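Local coordinates for putative phosphoribosyltransferase (Neisseria gonorrhoeae, PDB 5VOG), which binds the alarmone ppGpp and is probably a type I phosphoribosyltransferase, a family that transfers glycosyl groups, at residues A34-D39 and G98-V103; V129-L134 and E147-F152. All coordinates share one frame; numbering follows the deposited sequence. Where two conformers were deposited one is given.

Interaction 1: A34-D39 and G98-V103; sequences AGVKYD and GKNVLV
Asn100 and Asp39 exchange hydrogen bonds where the loop between helix 17-33 and strand 40-45 meets the chain entering strand 101-105, a polar join at the edge of the phosphoribosyltransferase core. Two bonds pair the residues reciprocally: Asp39 N donates to Asn100 O at 2.8 Å, and Asn100 N points almost straight (174°) at Asp39 OD2, also at 2.8 Å. The carboxylate receives it on the anti lone pair of OD2, and chi1 of -59°, which sets CG beside the backbone N, helps bring that oxygen into line with the Asn100 N-H. A third bond runs from Asn100 ND2 to Lys37 O at 3.0 Å; the acceptor lies in the side-chain amide plane, whereas the donor stands 38° above the carbonyl plane of Lys37. With OD1 hydrogen-bonded to Thr128 N, both ends of this amide are held and its rotation is fixed. Lys99 lays its CB and CD beside the Asp39 carboxylate, but its NZ stays 5.1 Å from Asp39 OD1, so any attraction is probably a long-range one.

Beside the polar cluster the Tyr38 ring is sandwiched. Leu102 CB sits over one face, 4.1 Å from the centroid in a CH-pi contact, while Val36 CG1 approaches the opposite face towards the rim. Val101 N lies at the ring edge, in its plane.

The junction continues directly into the sheet: Leu102 pairs through its backbone with Ala40 of strand 40-45, Val101 with Gly130 of strand 129-133, and Val103 packs against Leu118 and Leu121 of helix 112-121.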
loop_
_atom_site.group_PDB
_atom_site.type_symbol
_atom_site.label_atom_id
_atom_site.label_comp_id
_atom_site.label_asym_id
_atom_site.label_seq_id
_atom_site.Cartn_x
_atom_site.Cartn_y
_atom_site.Cartn_z
ATOM N N ALA A 34 12.004 -3.866 -20.994
ATOM C CA ALA A 34 11.003 -4.058 -22.036
ATOM C C ALA A 34 10.748 -2.804 -22.862
ATOM O O ALA A 34 10.095 -2.894 -23.907
ATOM C CB ALA A 34 9.690 -4.545 -21.423
ATOM N N GLY A 35 11.232 -1.643 -22.430
ATOM C CA GLY A 35 11.247 -0.473 -23.280
ATOM C C GLY A 35 10.032 0.428 -23.223
ATOM O O GLY A 35 10.025 1.463 -23.903
ATOM N N VAL A 36 9.003 0.077 -22.457
ATOM C CA VAL A 36 7.861 0.955 -22.241
ATOM C C VAL A 36 8.077 1.675 -20.918
ATOM O O VAL A 36 8.264 1.033 -19.876
ATOM C CB VAL A 36 6.535 0.180 -22.228
ATOM C CG1 VAL A 36 5.384 1.118 -21.859
ATOM C CG2 VAL A 36 6.285 -0.485 -23.576
ATOM N N LYS A 37 8.065 3.004 -20.956
ATOM C CA LYS A 37 8.192 3.815 -19.749
ATOM C C LYS A 37 6.801 4.050 -19.177
ATOM O O LYS A 37 5.982 4.748 -19.785
ATOM C CB LYS A 37 8.889 5.140 -20.050
ATOM C CG LYS A 37 8.949 6.089 -18.848
ATOM C CD LYS A 37 9.932 5.598 -17.789
ATOM C CE LYS A 37 10.044 6.571 -16.621
ATOM N NZ LYS A 37 8.810 6.582 -15.787
ATOM N N TYR A 38 6.529 3.472 -18.013
ATOM C CA TYR A 38 5.234 3.668 -17.388
ATOM C C TYR A 38 5.208 4.995 -16.644
ATOM O O TYR A 38 6.227 5.468 -16.129
ATOM C CB TYR A 38 4.898 2.492 -16.462
ATOM C CG TYR A 38 4.581 1.273 -17.289
ATOM C CD1 TYR A 38 3.309 1.079 -17.808
ATOM C CD2 TYR A 38 5.572 0.354 -17.613
ATOM C CE1 TYR A 38 3.021 -0.019 -18.608
ATOM C CE2 TYR A 38 5.298 -0.740 -18.402
ATOM C CZ TYR A 38 4.026 -0.925 -18.899
ATOM O OH TYR A 38 3.767 -2.023 -19.697
ATOM N N ASP A 39 4.029 5.613 -16.633
ATOM C CA ASP A 39 3.831 6.926 -16.043
ATOM C C ASP A 39 3.231 6.862 -14.652
ATOM O O ASP A 39 3.389 7.816 -13.879
ATOM C CB ASP A 39 2.936 7.768 -16.960
ATOM C CG ASP A 39 3.534 7.941 -18.339
ATOM O OD1 ASP A 39 4.615 8.563 -18.435
ATOM O OD2 ASP A 39 2.947 7.435 -19.325
ATOM N N GLY A 98 -4.247 9.056 -21.855
ATOM C CA GLY A 98 -3.226 8.807 -22.853
ATOM C C GLY A 98 -1.879 8.394 -22.310
ATOM O O GLY A 98 -0.906 8.381 -23.067
ATOM N N LYS A 99 -1.792 8.051 -21.030
ATOM C CA LYS A 99 -0.537 7.669 -20.401
ATOM C C LYS A 99 -0.422 6.151 -20.302
ATOM O O LYS A 99 -1.366 5.405 -20.572
ATOM C CB LYS A 99 -0.422 8.297 -19.007
ATOM C CG LYS A 99 -0.421 9.814 -19.009
ATOM C CD LYS A 99 0.745 10.346 -19.817
ATOM C CE LYS A 99 0.825 11.863 -19.775
ATOM N NZ LYS A 99 2.008 12.357 -20.537
ATOM N N ASN A 100 0.762 5.698 -19.899
ATOM C CA ASN A 100 1.043 4.283 -19.691
ATOM C C ASN A 100 0.887 3.967 -18.209
ATOM O O ASN A 100 1.533 4.605 -17.371
ATOM C CB ASN A 100 2.459 3.936 -20.149
ATOM C CG ASN A 100 2.677 4.202 -21.617
ATOM O OD1 ASN A 100 1.769 4.037 -22.423
ATOM N ND2 ASN A 100 3.886 4.621 -21.972
ATOM N N VAL A 101 0.054 2.981 -17.881
ATOM C CA VAL A 101 -0.190 2.630 -16.483
ATOM C C VAL A 101 0.143 1.162 -16.256
ATOM O O VAL A 101 -0.141 0.302 -17.100
ATOM C CB VAL A 101 -1.636 2.953 -16.046
ATOM C CG1 VAL A 101 -1.876 4.470 -16.083
ATOM C CG2 VAL A 101 -2.654 2.210 -16.891
ATOM N N LEU A 102 0.758 0.882 -15.106
ATOM C CA LEU A 102 1.222 -0.451 -14.727
ATOM C C LEU A 102 0.371 -0.937 -13.559
ATOM O O LEU A 102 0.470 -0.405 -12.448
ATOM C CB LEU A 102 2.701 -0.426 -14.336
ATOM C CG LEU A 102 3.306 -1.778 -13.961
ATOM C CD1 LEU A 102 3.371 -2.680 -15.199
ATOM C CD2 LEU A 102 4.680 -1.611 -13.318
ATOM N N VAL A 103 -0.453 -1.951 -13.805
ATOM C CA VAL A 103 -1.271 -2.560 -12.760
ATOM C C VAL A 103 -0.379 -3.482 -11.936
ATOM O O VAL A 103 0.388 -4.263 -12.499
ATOM C CB VAL A 103 -2.445 -3.326 -13.395
ATOM C CG1 VAL A 103 -3.299 -4.017 -12.348
ATOM C CG2 VAL A 103 -3.290 -2.383 -14.273
#

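Interaction 2: V129-L134 and E147-F152; sequences VGVAVL and EGIPYF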
loop_
_atom_site.group_PDB
_atom_site.type_symbol
_atom_site.label_atom_id
_atom_site.label_comp_id
_atom_site.label_asym_id
_atom_site.label_seq_id
_atom_site.Cartn_x
_atom_site.Cartn_y
_atom_site.Cartn_z
ATOM N N VAL A 129 -1.599 -0.286 -21.119
ATOM C CA VAL A 129 -1.863 -0.900 -19.822
ATOM C C VAL A 129 -1.001 -2.150 -19.727
ATOM O O VAL A 129 -1.117 -3.051 -20.565
ATOM C CB VAL A 129 -3.348 -1.248 -19.642
ATOM C CG1 VAL A 129 -3.577 -1.918 -18.285
ATOM C CG2 VAL A 129 -4.211 -0.002 -19.784
ATOM N N GLY A 130 -0.130 -2.202 -18.714
ATOM C CA GLY A 130 0.660 -3.377 -18.430
ATOM C C GLY A 130 0.315 -3.920 -17.050
ATOM O O GLY A 130 -0.382 -3.271 -16.259
ATOM N N VAL A 131 0.795 -5.125 -16.765
ATOM C CA VAL A 131 0.556 -5.725 -15.459
ATOM C C VAL A 131 1.849 -6.331 -14.932
ATOM O O VAL A 131 2.630 -6.935 -15.679
ATOM C CB VAL A 131 -0.591 -6.764 -15.504
ATOM C CG1 VAL A 131 -0.215 -7.963 -16.333
ATOM C CG2 VAL A 131 -0.995 -7.185 -14.095
ATOM N N ALA A 132 2.092 -6.116 -13.639
ATOM C CA ALA A 132 3.262 -6.625 -12.938
ATOM C C ALA A 132 2.794 -7.305 -11.661
ATOM O O ALA A 132 2.077 -6.694 -10.861
ATOM C CB ALA A 132 4.237 -5.493 -12.596
ATOM N N VAL A 133 3.177 -8.563 -11.468
ATOM C CA VAL A 133 2.822 -9.299 -10.261
ATOM C C VAL A 133 4.094 -9.799 -9.598
ATOM O O VAL A 133 5.074 -10.137 -10.268
ATOM C CB VAL A 133 1.856 -10.470 -10.534
ATOM C CG1 VAL A 133 0.495 -9.953 -10.899
ATOM C CG2 VAL A 133 2.397 -11.376 -11.639
ATOM N N LEU A 134 4.082 -9.819 -8.267
ATOM C CA LEU A 134 5.242 -10.293 -7.525
ATOM C C LEU A 134 5.492 -11.777 -7.783
ATOM O O LEU A 134 6.605 -12.176 -8.159
ATOM C CB LEU A 134 5.033 -10.011 -6.034
ATOM C CG LEU A 134 5.942 -10.689 -5.004
ATOM C CD1 LEU A 134 7.393 -10.267 -5.170
ATOM C CD2 LEU A 134 5.450 -10.345 -3.598
ATOM N N GLU A 147 -5.667 -9.315 -24.708
ATOM C CA GLU A 147 -4.627 -9.219 -25.718
ATOM C C GLU A 147 -3.948 -7.859 -25.674
ATOM O O GLU A 147 -4.589 -6.833 -25.427
ATOM C CB GLU A 147 -5.218 -9.460 -27.105
ATOM C CG GLU A 147 -5.525 -10.912 -27.384
ATOM C CD GLU A 147 -4.278 -11.767 -27.353
ATOM O OE1 GLU A 147 -3.305 -11.423 -28.058
ATOM O OE2 GLU A 147 -4.264 -12.772 -26.612
ATOM N N GLY A 148 -2.637 -7.858 -25.909
ATOM C CA GLY A 148 -1.884 -6.626 -26.011
ATOM C C GLY A 148 -1.477 -5.995 -24.700
ATOM O O GLY A 148 -1.041 -4.838 -24.701
ATOM N N ILE A 149 -1.606 -6.706 -23.586
ATOM C CA ILE A 149 -1.209 -6.190 -22.276
ATOM C C ILE A 149 0.136 -6.803 -21.908
ATOM O O ILE A 149 0.222 -8.028 -21.722
ATOM C CB ILE A 149 -2.275 -6.488 -21.211
ATOM C CG1 ILE A 149 -3.557 -5.704 -21.508
ATOM C CG2 ILE A 149 -1.752 -6.154 -19.817
ATOM C CD1 ILE A 149 -4.639 -5.892 -20.467
ATOM N N PRO A 150 1.208 -6.014 -21.820
ATOM C CA PRO A 150 2.487 -6.559 -21.354
ATOM C C PRO A 150 2.350 -7.123 -19.948
ATOM O O PRO A 150 1.666 -6.557 -19.095
ATOM C CB PRO A 150 3.427 -5.347 -21.387
ATOM C CG PRO A 150 2.799 -4.403 -22.364
ATOM C CD PRO A 150 1.316 -4.602 -22.226
ATOM N N TYR A 151 3.008 -8.249 -19.713
ATOM C CA TYR A 151 2.919 -8.971 -18.454
ATOM C C TYR A 151 4.314 -9.246 -17.913
ATOM O O TYR A 151 5.198 -9.711 -18.641
ATOM C CB TYR A 151 2.149 -10.287 -18.640
ATOM C CG TYR A 151 2.093 -11.188 -17.420
ATOM C CD1 TYR A 151 0.945 -11.265 -16.642
ATOM C CD2 TYR A 151 3.175 -11.991 -17.069
ATOM C CE1 TYR A 151 0.889 -12.094 -15.530
ATOM C CE2 TYR A 151 3.133 -12.814 -15.962
ATOM C CZ TYR A 151 1.984 -12.874 -15.206
ATOM O OH TYR A 151 1.952 -13.708 -14.114
ATOM N N PHE A 152 4.488 -8.996 -16.614
ATOM C CA PHE A 152 5.744 -9.251 -15.925
ATOM C C PHE A 152 5.449 -9.902 -14.584
ATOM O O PHE A 152 4.551 -9.468 -13.864
ATOM C CB PHE A 152 6.538 -7.957 -15.689
ATOM C CG PHE A 152 6.746 -7.140 -16.934
ATOM C CD1 PHE A 152 7.866 -7.336 -17.730
ATOM C CD2 PHE A 152 5.824 -6.175 -17.303
ATOM C CE1 PHE A 152 8.057 -6.586 -18.886
ATOM C CE2 PHE A 152 6.007 -5.417 -18.448
ATOM C CZ PHE A 152 7.125 -5.624 -19.244
HETATM O O HOH W 1 -1.895 -2.183 -23.284
#
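Val131 O lies at the edge of the Phe152 ring, near its plane and 3.7 Å from CD2, while the ring of Tyr151 meets valine methyls obliquely. Val131 CG1 comes within 3.5 Å of Tyr151 CD1; chi1 of 67° places this methyl between the backbone N and the carbonyl carbon and turns it to the tyrosine. Val133 has two conformers, and in one of them CG2 touches the far end of the ring, 3.9 Å from Tyr151 CZ. The phenol oxygen is held by a hydrogen bond to Asp108 OD2, which fixes the outer end of the ring.

The backbones form a parallel pair in which Val131 is bracketed. Its N donates to Pro150 O and its O accepts from Phe152 N, each at 2.9 Å; Val133 N to Phe152 O extends the pairing. Before strand 151-157 begins, Ile149 CG2 and Pro150 CD both close on Val129 O, each at 3.3 Å. A water accepts from Val129 N and, in one conformer of Gly148, donates to Gly148 O.

This is neighbouring-strand pairing in the largely parallel, helix-flanked central sheet of the type I phosphoribosyltransferase fold, with strand 101-105 on the other side of strand 129-133. On the face carrying Ala132 and Phe152, the phenylalanine packs on Leu27 and Ile31 of helix 17-33; towards helix 112-121, Val129 and Ile149 meet Leu118 and Val133 meets Met114.

Interactions 1 and 2 share one sheet, in which strands 101-105 and 129-133 are neighbours. Probable hydrogen bonds from Val103 N to Gly130 O and from Ala132 N to Val103 O join them, and Ala34 CB packs on Phe152 CZ. Interaction 1 lies nearer the periphery, its centre about 16 Å from the centre of the chain, against about 10 Å for that of interaction 2, and relies on a carboxylate and a side-chain amide to fasten an irregular loop. Interaction 2 instead uses regular parallel main-chain pairing flanked by apolar groups. It also comes closer to bound ppGpp: the Val133 side chain, in the conformer described, is about 5 Å away, compared with about 13 Å for that of Leu102.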